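Local coordinates for arginyl-trna synthetase (Thermus thermophilus, PDB 1IQ0), which probably joins L-arginine to its cognate tRNA at the expense of ATP, acting as a monomeric class I aminoacyl-tRNA synthetase, at residues F80-E85 / L505-L510; E90-K95 / G491-S496; R485-W490 / G561-R566; A537-Y542 / S568-L573. All coordinates share one frame; numbering follows the deposited sequence.

Contact 1 (F80-E85 / L505-L510); sequences FRLRTE and LALDLL
Leu507 is the first residue of 505-510 to meet the other segment, where Leu82, the last residue of strand 77-82, points toward the helix. Leu507 CD1 lies 4.4 Å from Leu82 CD1, the outer limit of a packing contact. The Leu507 side chain does not leave its backbone in the direction of Leu82; only the end of the chain swings nearer. Three residues on, Leu510 brings a second methyl to the same target, with its CD1 4.2 Å from Leu82 CD1. Here both side chains reach for each other tip to tip, and each sets its CG beside its own backbone N and anti to the carbonyl carbon (chi1 -62° for Leu510). One methyl of Leu82 thus serves two leucines about one helical turn apart. The joint is wholly apolar and small, with 68 Å² buried in total, yet all three leucines are buried in the protein, because other elements close in around them. Phe67 packs on Leu82, Asp35 touches Leu507, and Glu90 of helix 84-92 lies against Leu510. An inner strand of the N-terminal antiparallel sheet thus meets the end of helix 500-509, while Leu87, Leu88 and Ala91 of helix 84-92 pack on Ala506.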
loop_
_atom_site.group_PDB
_atom_site.type_symbol
_atom_site.label_atom_id
_atom_site.label_comp_id
_atom_site.label_asym_id
_atom_site.label_seq_id
_atom_site.Cartn_x
_atom_site.Cartn_y
_atom_site.Cartn_z
ATOM N N PHE A 80 -22.015 -19.456 13.529
ATOM C CA PHE A 80 -22.082 -18.967 14.893
ATOM C C PHE A 80 -22.975 -17.744 15.022
ATOM O O PHE A 80 -22.821 -16.762 14.288
ATOM C CB PHE A 80 -20.682 -18.608 15.405
ATOM C CG PHE A 80 -19.689 -19.722 15.288
ATOM C CD1 PHE A 80 -19.041 -19.968 14.082
ATOM C CD2 PHE A 80 -19.414 -20.540 16.380
ATOM C CE1 PHE A 80 -18.127 -21.019 13.964
ATOM C CE2 PHE A 80 -18.502 -21.593 16.276
ATOM C CZ PHE A 80 -17.856 -21.833 15.064
ATOM N N ARG A 81 -23.913 -17.810 15.956
ATOM C CA ARG A 81 -24.798 -16.692 16.211
ATOM C C ARG A 81 -24.215 -16.038 17.459
ATOM O O ARG A 81 -24.028 -16.699 18.479
ATOM C CB ARG A 81 -26.231 -17.178 16.454
ATOM C CG ARG A 81 -27.241 -16.056 16.730
ATOM C CD ARG A 81 -28.648 -16.460 16.292
ATOM N NE ARG A 81 -28.947 -17.850 16.631
ATOM C CZ ARG A 81 -29.191 -18.291 17.860
ATOM N NH1 ARG A 81 -29.182 -17.452 18.888
ATOM N NH2 ARG A 81 -29.423 -19.582 18.063
ATOM N N LEU A 82 -23.911 -14.746 17.365
ATOM C CA LEU A 82 -23.322 -14.015 18.474
ATOM C C LEU A 82 -24.351 -13.495 19.464
ATOM O O LEU A 82 -25.512 -13.286 19.118
ATOM C CB LEU A 82 -22.500 -12.834 17.940
ATOM C CG LEU A 82 -21.359 -13.165 16.963
ATOM C CD1 LEU A 82 -20.638 -11.886 16.562
ATOM C CD2 LEU A 82 -20.380 -14.148 17.611
ATOM N N ARG A 83 -23.930 -13.305 20.708
ATOM C CA ARG A 83 -24.833 -12.748 21.701
ATOM C C ARG A 83 -24.887 -11.265 21.345
ATOM O O ARG A 83 -23.855 -10.594 21.259
ATOM C CB ARG A 83 -24.288 -12.925 23.121
ATOM C CG ARG A 83 -24.209 -14.367 23.595
ATOM C CD ARG A 83 -24.061 -14.414 25.104
ATOM N NE ARG A 83 -22.998 -13.526 25.562
ATOM C CZ ARG A 83 -22.759 -13.233 26.836
ATOM N NH1 ARG A 83 -23.513 -13.762 27.794
ATOM N NH2 ARG A 83 -21.770 -12.404 27.151
ATOM N N THR A 84 -26.089 -10.758 21.119
ATOM C CA THR A 84 -26.254 -9.361 20.746
ATOM C C THR A 84 -25.495 -8.386 21.647
ATOM O O THR A 84 -24.808 -7.496 21.153
ATOM C CB THR A 84 -27.742 -9.015 20.698
ATOM O OG1 THR A 84 -28.364 -9.845 19.707
ATOM C CG2 THR A 84 -27.956 -7.542 20.333
ATOM N N GLU A 85 -25.601 -8.569 22.960
ATOM C CA GLU A 85 -24.916 -7.694 23.906
ATOM C C GLU A 85 -23.402 -7.691 23.689
ATOM O O GLU A 85 -22.781 -6.625 23.603
ATOM C CB GLU A 85 -25.214 -8.129 25.338
ATOM C CG GLU A 85 -24.514 -7.282 26.385
ATOM C CD GLU A 85 -24.637 -7.858 27.782
ATOM O OE1 GLU A 85 -24.142 -7.219 28.733
ATOM O OE2 GLU A 85 -25.225 -8.952 27.929
ATOM N N LEU A 505 -25.556 -2.760 11.969
ATOM C CA LEU A 505 -24.455 -1.820 11.793
ATOM C C LEU A 505 -23.252 -2.200 12.656
ATOM O O LEU A 505 -22.114 -2.159 12.201
ATOM C CB LEU A 505 -24.897 -0.398 12.140
ATOM C CG LEU A 505 -23.801 0.674 12.067
ATOM C CD1 LEU A 505 -23.163 0.681 10.673
ATOM C CD2 LEU A 505 -24.402 2.031 12.377
ATOM N N ALA A 506 -23.509 -2.560 13.909
ATOM C CA ALA A 506 -22.442 -2.954 14.816
ATOM C C ALA A 506 -21.657 -4.129 14.223
ATOM O O ALA A 506 -20.429 -4.170 14.298
ATOM C CB ALA A 506 -23.032 -3.338 16.164
ATOM N N LEU A 507 -22.376 -5.077 13.620
ATOM C CA LEU A 507 -21.752 -6.247 13.016
ATOM C C LEU A 507 -20.794 -5.861 11.885
ATOM O O LEU A 507 -19.711 -6.444 11.759
ATOM C CB LEU A 507 -22.826 -7.203 12.507
ATOM C CG LEU A 507 -22.429 -8.602 12.033
ATOM C CD1 LEU A 507 -21.550 -9.310 13.065
ATOM C CD2 LEU A 507 -23.716 -9.395 11.785
ATOM N N ASP A 508 -21.170 -4.885 11.060
ATOM C CA ASP A 508 -20.265 -4.468 9.989
ATOM C C ASP A 508 -19.011 -3.858 10.601
ATOM O O ASP A 508 -17.919 -3.974 10.046
ATOM C CB ASP A 508 -20.936 -3.470 9.055
ATOM C CG ASP A 508 -21.989 -4.122 8.192
ATOM O OD1 ASP A 508 -21.804 -5.308 7.849
ATOM O OD2 ASP A 508 -22.987 -3.455 7.858
ATOM N N LEU A 509 -19.169 -3.222 11.758
ATOM C CA LEU A 509 -18.039 -2.623 12.449
ATOM C C LEU A 509 -17.064 -3.687 12.974
ATOM O O LEU A 509 -15.868 -3.422 13.116
ATOM C CB LEU A 509 -18.535 -1.756 13.605
ATOM C CG LEU A 509 -19.040 -0.370 13.198
ATOM C CD1 LEU A 509 -19.795 0.277 14.355
ATOM C CD2 LEU A 509 -17.853 0.489 12.778
ATOM N N LEU A 510 -17.572 -4.884 13.250
ATOM C CA LEU A 510 -16.735 -5.961 13.765
ATOM C C LEU A 510 -15.810 -6.547 12.700
ATOM O O LEU A 510 -14.921 -7.329 13.024
ATOM C CB LEU A 510 -17.586 -7.095 14.356
ATOM C CG LEU A 510 -18.497 -6.823 15.562
ATOM C CD1 LEU A 510 -18.863 -8.152 16.202
ATOM C CD2 LEU A 510 -17.806 -5.955 16.579
#

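Contact 2 (E90-K95 / G491-S496); sequences EALRPK and GAPDLS
Leu92 and Leu495 point toward each other's segments, but their side chains slide past one another in opposite directions instead of meeting end on. The touch is made by a single methyl from each, Leu92 CD1 to Leu495 CD2, at 4.0 Å. Both leucines hold CG beside the backbone N and anti to the carbonyl carbon (chi1 -61° for Leu92), which carries their branched ends out into the shared interface. The same Leu92 methyl also grazes the ring of Pro493, lying 4.5 Å from its CG, so the last helical residue of 84-92 lodges against two residues of the loop that precedes helix 500-509. The contact therefore joins the end of helix 84-92 to a loop of the DALR anticodon-binding domain.

Polar groups on both segments are engaged locally. Arg93 grips Glu90 side-on: its NE donates to Glu90 OE2 at 3.2 Å, nearly in the guanidinium plane, while its NH2 reaches Glu90 OE1 at 3.1 Å in a salt bridge. In the loop, Asp494 OD1 accepts twice from one face of its carboxylate, from Ser496 OG at 2.6 Å and from Ser496 N at 3.2 Å, the latter bond making an Asx turn. Ser568 and Leu565 of helix 562-583 flank the apolar site, touching Leu92 and Leu495 respectively.

Chemically, then, the segments meet through non-directional methyl and ring contacts alone. The joint itself depends on apolar packing, while the ion pair and the Asx turn stay within their own segments.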
loop_
_atom_site.group_PDB
_atom_site.type_symbol
_atom_site.label_atom_id
_atom_site.label_comp_id
_atom_site.label_asym_id
_atom_site.label_seq_id
_atom_site.Cartn_x
_atom_site.Cartn_y
_atom_site.Cartn_z
ATOM N N GLU A 90 -18.390 -5.265 21.773
ATOM C CA GLU A 90 -17.182 -5.342 20.957
ATOM C C GLU A 90 -17.179 -4.277 19.855
ATOM O O GLU A 90 -16.120 -3.785 19.470
ATOM C CB GLU A 90 -17.058 -6.740 20.332
ATOM C CG GLU A 90 -16.025 -6.862 19.210
ATOM C CD GLU A 90 -14.569 -6.809 19.683
ATOM O OE1 GLU A 90 -13.669 -6.837 18.813
ATOM O OE2 GLU A 90 -14.319 -6.748 20.907
ATOM N N ALA A 91 -18.355 -3.924 19.341
ATOM C CA ALA A 91 -18.429 -2.908 18.291
ATOM C C ALA A 91 -18.113 -1.528 18.853
ATOM O O ALA A 91 -17.539 -0.684 18.168
ATOM C CB ALA A 91 -19.816 -2.897 17.651
ATOM N N LEU A 92 -18.485 -1.302 20.106
ATOM C CA LEU A 92 -18.244 -0.012 20.731
ATOM C C LEU A 92 -16.805 0.190 21.204
ATOM O O LEU A 92 -16.320 1.321 21.244
ATOM C CB LEU A 92 -19.218 0.194 21.893
ATOM C CG LEU A 92 -20.692 0.202 21.475
ATOM C CD1 LEU A 92 -21.567 0.588 22.666
ATOM C CD2 LEU A 92 -20.891 1.186 20.325
ATOM N N ARG A 93 -16.129 -0.902 21.550
ATOM C CA ARG A 93 -14.743 -0.845 22.018
ATOM C C ARG A 93 -13.856 -0.071 21.039
ATOM O O ARG A 93 -13.939 -0.265 19.824
ATOM C CB ARG A 93 -14.195 -2.268 22.197
ATOM C CG ARG A 93 -12.752 -2.334 22.680
ATOM C CD ARG A 93 -12.283 -3.774 22.898
ATOM N NE ARG A 93 -12.165 -4.534 21.654
ATOM C CZ ARG A 93 -11.325 -4.236 20.666
ATOM N NH1 ARG A 93 -10.519 -3.187 20.766
ATOM N NH2 ARG A 93 -11.281 -4.993 19.576
ATOM N N PRO A 94 -12.996 0.825 21.554
ATOM C CA PRO A 94 -12.103 1.614 20.694
ATOM C C PRO A 94 -11.051 0.752 19.992
ATOM O O PRO A 94 -10.414 -0.099 20.618
ATOM C CB PRO A 94 -11.480 2.608 21.668
ATOM C CG PRO A 94 -11.415 1.815 22.947
ATOM C CD PRO A 94 -12.778 1.152 22.976
ATOM N N LYS A 95 -10.875 0.978 18.693
ATOM C CA LYS A 95 -9.904 0.224 17.905
ATOM C C LYS A 95 -8.615 1.016 17.665
ATOM O O LYS A 95 -8.641 2.132 17.138
ATOM C CB LYS A 95 -10.521 -0.201 16.562
ATOM C CG LYS A 95 -11.872 0.447 16.226
ATOM C CD LYS A 95 -11.781 1.975 16.133
ATOM C CE LYS A 95 -10.839 2.419 15.026
ATOM N NZ LYS A 95 -10.472 3.859 15.148
ATOM N N GLY A 491 -24.145 10.067 28.148
ATOM C CA GLY A 491 -23.796 9.055 29.126
ATOM C C GLY A 491 -23.753 7.621 28.639
ATOM O O GLY A 491 -23.602 7.348 27.445
ATOM N N ALA A 492 -23.892 6.704 29.592
ATOM C CA ALA A 492 -23.859 5.274 29.335
ATOM C C ALA A 492 -24.943 4.784 28.387
ATOM O O ALA A 492 -26.127 5.095 28.547
ATOM C CB ALA A 492 -23.946 4.510 30.656
ATOM N N PRO A 493 -24.539 3.999 27.381
ATOM C CA PRO A 493 -25.445 3.434 26.380
ATOM C C PRO A 493 -26.287 2.345 27.023
ATOM O O PRO A 493 -25.804 1.627 27.896
ATOM C CB PRO A 493 -24.492 2.840 25.341
ATOM C CG PRO A 493 -23.218 3.626 25.532
ATOM C CD PRO A 493 -23.135 3.748 27.020
ATOM N N ASP A 494 -27.541 2.222 26.605
ATOM C CA ASP A 494 -28.386 1.162 27.139
ATOM C C ASP A 494 -28.489 0.115 26.042
ATOM O O ASP A 494 -29.367 0.183 25.179
ATOM C CB ASP A 494 -29.780 1.681 27.502
ATOM C CG ASP A 494 -30.670 0.589 28.084
ATOM O OD1 ASP A 494 -30.206 -0.576 28.168
ATOM O OD2 ASP A 494 -31.828 0.890 28.450
ATOM N N LEU A 495 -27.579 -0.853 26.077
ATOM C CA LEU A 495 -27.534 -1.903 25.069
ATOM C C LEU A 495 -28.834 -2.676 24.889
ATOM O O LEU A 495 -29.124 -3.152 23.791
ATOM C CB LEU A 495 -26.395 -2.878 25.381
ATOM C CG LEU A 495 -25.009 -2.260 25.600
ATOM C CD1 LEU A 495 -23.986 -3.372 25.731
ATOM C CD2 LEU A 495 -24.639 -1.343 24.445
ATOM N N SER A 496 -29.624 -2.794 25.953
ATOM C CA SER A 496 -30.883 -3.542 25.875
ATOM C C SER A 496 -31.930 -2.923 24.941
ATOM O O SER A 496 -32.851 -3.611 24.499
ATOM C CB SER A 496 -31.493 -3.702 27.274
ATOM O OG SER A 496 -31.974 -2.464 27.773
#

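Contact 3 (R485-W490 / G561-R566); sequences RKAGEW and GLRELR
The backbones come nearest where Trp490 passes Glu564, with CA atoms 6.0 Å apart. Segment 485-490 has by then left its helix, breaking at Gly488 with a positive phi, whereas 561-566 is just starting one, with Gly561 as N-cap. Trp490 points toward the new helix and sets its CD1 4.0 Å from Glu564 CB. Its CG sits between the backbone N and the carbonyl carbon (chi1 69°), which turns the CD1 and NE1 side of the indole to Glu564. The indole nitrogen lies 3.7 Å from Glu564 O, obliquely placed and not bonded to it; the hydrogen bond of Trp490 NE1 goes to Ser568 OG, one turn further along the helix. Arg563, its chain extended from CG to NE, stretches to the end of helix 470-487, where Ala487 O stands 3.6 Å from Arg563 NH2, near the guanidinium plane but not hydrogen-bonded.

Glu564 also bends back at chi2, and its OE1 takes the N-H of Gly561 at 2.7 Å, on the syn side but tilted out of the carboxylate plane. With an alanine here, the N-H of the N-cap glycine would lose its side-chain acceptor, and the first turn would probably become less firmly fixed beside the indole. This bond is the half of a capping box that the third helical residue supplies, since a glycine N-cap has no side chain to return the other. The contact pins the outgoing end of one helix to the start of another in the helical DALR anticodon-binding domain.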
loop_
_atom_site.group_PDB
_atom_site.type_symbol
_atom_site.label_atom_id
_atom_site.label_comp_id
_atom_site.label_asym_id
_atom_site.label_seq_id
_atom_site.Cartn_x
_atom_site.Cartn_y
_atom_site.Cartn_z
ATOM N N ARG A 485 -21.210 16.297 16.952
ATOM C CA ARG A 485 -20.962 17.709 17.199
ATOM C C ARG A 485 -22.202 18.334 17.851
ATOM O O ARG A 485 -22.103 19.061 18.844
ATOM C CB ARG A 485 -20.656 18.385 15.865
ATOM C CG ARG A 485 -19.978 19.737 15.927
ATOM C CD ARG A 485 -19.718 20.222 14.497
ATOM N NE ARG A 485 -19.001 19.213 13.712
ATOM C CZ ARG A 485 -19.295 18.876 12.456
ATOM N NH1 ARG A 485 -20.299 19.465 11.818
ATOM N NH2 ARG A 485 -18.588 17.941 11.835
ATOM N N LYS A 486 -23.367 18.027 17.289
ATOM C CA LYS A 486 -24.638 18.549 17.782
ATOM C C LYS A 486 -25.088 17.944 19.109
ATOM O O LYS A 486 -25.791 18.595 19.885
ATOM C CB LYS A 486 -25.726 18.326 16.724
ATOM C CG LYS A 486 -25.523 19.166 15.474
ATOM C CD LYS A 486 -26.277 18.621 14.273
ATOM C CE LYS A 486 -25.941 19.444 13.033
ATOM N NZ LYS A 486 -26.509 18.887 11.776
ATOM N N ALA A 487 -24.675 16.709 19.372
ATOM C CA ALA A 487 -25.068 16.010 20.591
ATOM C C ALA A 487 -24.350 16.459 21.852
ATOM O O ALA A 487 -24.944 16.483 22.930
ATOM C CB ALA A 487 -24.876 14.502 20.411
ATOM N N GLY A 488 -23.076 16.812 21.722
ATOM C CA GLY A 488 -22.317 17.210 22.891
ATOM C C GLY A 488 -21.979 15.946 23.656
ATOM O O GLY A 488 -21.833 14.883 23.057
ATOM N N GLU A 489 -21.862 16.043 24.974
ATOM C CA GLU A 489 -21.540 14.875 25.787
ATOM C C GLU A 489 -22.778 14.016 26.032
ATOM O O GLU A 489 -23.906 14.511 26.004
ATOM C CB GLU A 489 -20.954 15.313 27.132
ATOM C CG GLU A 489 -19.630 16.058 27.034
ATOM C CD GLU A 489 -18.519 15.203 26.455
ATOM O OE1 GLU A 489 -18.278 14.099 26.989
ATOM O OE2 GLU A 489 -17.883 15.635 25.468
ATOM N N TRP A 490 -22.565 12.723 26.258
ATOM C CA TRP A 490 -23.664 11.812 26.532
ATOM C C TRP A 490 -23.195 10.749 27.516
ATOM O O TRP A 490 -21.991 10.557 27.703
ATOM C CB TRP A 490 -24.183 11.174 25.235
ATOM C CG TRP A 490 -23.252 10.203 24.571
ATOM C CD1 TRP A 490 -23.185 8.856 24.780
ATOM C CD2 TRP A 490 -22.282 10.502 23.560
ATOM N NE1 TRP A 490 -22.237 8.293 23.955
ATOM C CE2 TRP A 490 -21.666 9.284 23.197
ATOM C CE3 TRP A 490 -21.876 11.685 22.922
ATOM C CZ2 TRP A 490 -20.663 9.211 22.226
ATOM C CZ3 TRP A 490 -20.875 11.614 21.952
ATOM C CH2 TRP A 490 -20.281 10.383 21.615
ATOM N N GLY A 561 -31.232 6.329 26.941
ATOM C CA GLY A 561 -30.718 4.977 26.813
ATOM C C GLY A 561 -30.447 4.632 25.364
ATOM O O GLY A 561 -29.354 4.178 25.017
ATOM N N LEU A 562 -31.438 4.851 24.508
ATOM C CA LEU A 562 -31.287 4.565 23.085
ATOM C C LEU A 562 -30.431 5.652 22.439
ATOM O O LEU A 562 -29.606 5.368 21.570
ATOM C CB LEU A 562 -32.648 4.536 22.392
ATOM C CG LEU A 562 -32.886 3.473 21.316
ATOM C CD1 LEU A 562 -34.059 3.918 20.420
ATOM C CD2 LEU A 562 -31.627 3.239 20.496
ATOM N N ARG A 563 -30.641 6.897 22.860
ATOM C CA ARG A 563 -29.885 8.025 22.322
ATOM C C ARG A 563 -28.399 7.800 22.576
ATOM O O ARG A 563 -27.581 7.939 21.669
ATOM C CB ARG A 563 -30.352 9.345 22.960
ATOM C CG ARG A 563 -29.389 10.519 22.753
ATOM C CD ARG A 563 -30.034 11.888 23.028
ATOM N NE ARG A 563 -29.040 12.968 23.000
ATOM C CZ ARG A 563 -29.284 14.221 22.613
ATOM N NH1 ARG A 563 -30.499 14.589 22.205
ATOM N NH2 ARG A 563 -28.307 15.119 22.639
ATOM N N GLU A 564 -28.058 7.437 23.808
ATOM C CA GLU A 564 -26.671 7.181 24.176
ATOM C C GLU A 564 -26.117 6.010 23.354
ATOM O O GLU A 564 -24.999 6.072 22.850
ATOM C CB GLU A 564 -26.569 6.860 25.673
ATOM C CG GLU A 564 -26.818 8.029 26.630
ATOM C CD GLU A 564 -28.211 8.644 26.505
ATOM O OE1 GLU A 564 -29.175 7.920 26.183
ATOM O OE2 GLU A 564 -28.342 9.859 26.749
ATOM N N LEU A 565 -26.898 4.945 23.216
ATOM C CA LEU A 565 -26.461 3.791 22.438
ATOM C C LEU A 565 -26.132 4.193 21.001
ATOM O O LEU A 565 -25.080 3.820 20.472
ATOM C CB LEU A 565 -27.544 2.709 22.418
ATOM C CG LEU A 565 -27.360 1.592 21.384
ATOM C CD1 LEU A 565 -26.064 0.828 21.646
ATOM C CD2 LEU A 565 -28.545 0.654 21.443
ATOM N N ARG A 566 -27.030 4.948 20.370
ATOM C CA ARG A 566 -26.810 5.371 18.993
ATOM C C ARG A 566 -25.642 6.331 18.850
ATOM O O ARG A 566 -24.924 6.290 17.848
ATOM C CB ARG A 566 -28.090 5.966 18.398
ATOM C CG ARG A 566 -29.090 4.866 18.055
ATOM C CD ARG A 566 -30.392 5.359 17.464
ATOM N NE ARG A 566 -31.230 4.208 17.135
ATOM C CZ ARG A 566 -32.556 4.233 17.065
ATOM N NH1 ARG A 566 -33.222 5.363 17.298
ATOM N NH2 ARG A 566 -33.211 3.121 16.775
#

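Contact 4 (A537-Y542 / S568-L573); sequences ASWNAY and SLVQSL
Helices 537-542 and 568-573 run nearly antiparallel, their axes 11.9 Å apart at closest and 152° between N-to-C directions, with the CA atoms of Trp539 and Leu573 nearest. That spacing is wide, and large side chains bridge it. Leu573 crosses Trp539 at about a right angle and lays CD2 over one face of the indole, 3.6 Å from the centroid of its five-membered ring and 30° off the normal, a CH-pi contact. The methyl is shifted toward the rim and comes within 3.3 Å of Trp539 CD2, so packing here appears tight, and the off-rotamer chi2 of Leu573 (104°) may reflect strain. Its other methyl, CD1, rests 3.7 Å from Trp539 CB. Further out on the indole, Val570 CG2 packs obliquely on the six-membered ring, 3.8 Å from Trp539 CZ3. One turn along the first helix, Tyr542 crosses Leu569 at a slant, its OH 3.8 Å from Leu569 CD2.

Around the pair, helix 470-487 supplies Ala476, Ala480 and Ile483 against the indole, so that three helices of the DALR anticodon-binding domain pack together here. Replacing Trp539 by alanine would strip Leu573 CD2 of its aromatic face and probably open a gap between all three helices.

The interface is therefore apolar at its centre, with aromatic surface set against aliphatic methyls. Tyr542 OH, a polar atom that touches Leu569, is satisfied by a hydrogen bond to Glu502 OE1, which lets the phenol ring pack on leucine without leaving its hydroxyl unpaired.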
loop_
_atom_site.group_PDB
_atom_site.type_symbol
_atom_site.label_atom_id
_atom_site.label_comp_id
_atom_site.label_asym_id
_atom_site.label_seq_id
_atom_site.Cartn_x
_atom_site.Cartn_y
_atom_site.Cartn_z
ATOM N N ALA A 537 -21.539 2.416 3.126
ATOM C CA ALA A 537 -22.845 2.074 2.562
ATOM C C ALA A 537 -23.788 1.647 3.687
ATOM O O ALA A 537 -24.977 1.975 3.677
ATOM C CB ALA A 537 -22.710 0.935 1.539
ATOM N N SER A 538 -23.246 0.896 4.644
ATOM C CA SER A 538 -24.015 0.418 5.790
ATOM C C SER A 538 -24.436 1.608 6.656
ATOM O O SER A 538 -25.561 1.665 7.148
ATOM C CB SER A 538 -23.165 -0.555 6.611
ATOM O OG SER A 538 -23.859 -1.007 7.759
ATOM N N TRP A 539 -23.524 2.552 6.846
ATOM C CA TRP A 539 -23.827 3.741 7.630
ATOM C C TRP A 539 -24.929 4.564 6.951
ATOM O O TRP A 539 -25.855 5.026 7.606
ATOM C CB TRP A 539 -22.571 4.596 7.805
ATOM C CG TRP A 539 -22.859 6.017 8.158
ATOM C CD1 TRP A 539 -22.671 7.112 7.362
ATOM C CD2 TRP A 539 -23.426 6.503 9.380
ATOM N NE1 TRP A 539 -23.085 8.251 8.011
ATOM C CE2 TRP A 539 -23.554 7.907 9.252
ATOM C CE3 TRP A 539 -23.838 5.892 10.569
ATOM C CZ2 TRP A 539 -24.081 8.710 10.273
ATOM C CZ3 TRP A 539 -24.364 6.694 11.588
ATOM C CH2 TRP A 539 -24.479 8.087 11.428
ATOM N N ASN A 540 -24.830 4.739 5.641
ATOM C CA ASN A 540 -25.837 5.499 4.914
ATOM C C ASN A 540 -27.232 4.867 4.950
ATOM O O ASN A 540 -28.223 5.570 5.149
ATOM C CB ASN A 540 -25.389 5.720 3.464
ATOM C CG ASN A 540 -24.350 6.821 3.346
ATOM O OD1 ASN A 540 -24.439 7.843 4.023
ATOM N ND2 ASN A 540 -23.369 6.622 2.485
ATOM N N ALA A 541 -27.310 3.553 4.758
ATOM C CA ALA A 541 -28.593 2.858 4.794
ATOM C C ALA A 541 -29.169 2.996 6.206
ATOM O O ALA A 541 -30.369 3.180 6.392
ATOM C CB ALA A 541 -28.406 1.378 4.446
ATOM N N TYR A 542 -28.291 2.899 7.197
ATOM C CA TYR A 542 -28.682 3.022 8.592
ATOM C C TYR A 542 -29.236 4.431 8.844
ATOM O O TYR A 542 -30.322 4.591 9.393
ATOM C CB TYR A 542 -27.464 2.768 9.483
ATOM C CG TYR A 542 -27.692 2.966 10.964
ATOM C CD1 TYR A 542 -28.393 2.018 11.719
ATOM C CD2 TYR A 542 -27.173 4.085 11.623
ATOM C CE1 TYR A 542 -28.564 2.174 13.088
ATOM C CE2 TYR A 542 -27.339 4.252 12.992
ATOM C CZ TYR A 542 -28.036 3.289 13.720
ATOM O OH TYR A 542 -28.182 3.438 15.081
ATOM N N SER A 568 -22.906 6.334 20.723
ATOM C CA SER A 568 -21.678 5.543 20.843
ATOM C C SER A 568 -21.433 4.739 19.567
ATOM O O SER A 568 -20.291 4.558 19.145
ATOM C CB SER A 568 -21.754 4.595 22.042
ATOM O OG SER A 568 -21.734 5.318 23.260
ATOM N N LEU A 569 -22.509 4.264 18.948
ATOM C CA LEU A 569 -22.384 3.506 17.711
ATOM C C LEU A 569 -21.936 4.448 16.595
ATOM O O LEU A 569 -21.107 4.088 15.756
ATOM C CB LEU A 569 -23.720 2.868 17.349
ATOM C CG LEU A 569 -23.748 1.926 16.149
ATOM C CD1 LEU A 569 -22.740 0.796 16.354
ATOM C CD2 LEU A 569 -25.160 1.366 15.984
ATOM N N VAL A 570 -22.494 5.658 16.590
ATOM C CA VAL A 570 -22.142 6.660 15.594
ATOM C C VAL A 570 -20.673 7.047 15.776
ATOM O O VAL A 570 -19.941 7.225 14.807
ATOM C CB VAL A 570 -23.038 7.921 15.733
ATOM C CG1 VAL A 570 -22.449 9.081 14.936
ATOM C CG2 VAL A 570 -24.457 7.607 15.226
ATOM N N GLN A 571 -20.248 7.154 17.031
ATOM C CA GLN A 571 -18.876 7.508 17.344
ATOM C C GLN A 571 -17.927 6.407 16.877
ATOM O O GLN A 571 -16.882 6.684 16.285
ATOM C CB GLN A 571 -18.706 7.729 18.850
ATOM C CG GLN A 571 -17.274 8.076 19.241
ATOM C CD GLN A 571 -17.126 8.377 20.715
ATOM O OE1 GLN A 571 -17.414 7.533 21.563
ATOM N NE2 GLN A 571 -16.677 9.585 21.030
ATOM N N SER A 572 -18.289 5.160 17.152
ATOM C CA SER A 572 -17.456 4.040 16.730
ATOM C C SER A 572 -17.326 4.030 15.199
ATOM O O SER A 572 -16.255 3.746 14.657
ATOM C CB SER A 572 -18.053 2.718 17.219
ATOM O OG SER A 572 -17.382 1.610 16.647
ATOM N N LEU A 573 -18.418 4.336 14.505
ATOM C CA LEU A 573 -18.384 4.370 13.047
ATOM C C LEU A 573 -17.506 5.503 12.512
ATOM O O LEU A 573 -16.752 5.303 11.564
ATOM C CB LEU A 573 -19.788 4.531 12.453
ATOM C CG LEU A 573 -19.582 4.760 10.949
ATOM C CD1 LEU A 573 -19.923 3.510 10.177
ATOM C CD2 LEU A 573 -20.365 5.959 10.488
#

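In the fold
All four contacts lie on one side of the chain's centre and, apart from contacts 1 and 3, touch one another. Contacts 1 and 2 share helix 84-92, with Leu510 CD2 3.3 Å from Glu90 CG. Contacts 3 and 4 share helix 562-583, where Ser568 links them. Between these pairs, Ala91 O lies 2.8 Å from Ser572 OG (contacts 2 and 4), Asp494 N 3.1 Å from Gly561 O (2 and 3), and Asp508 OD2 2.6 Å from Ser538 OG (1 and 4), all probable hydrogen bonds. Contacts 1 and 3 stay about 7 Å apart at their nearest atoms. None of the segments includes the predicted HIGH motif.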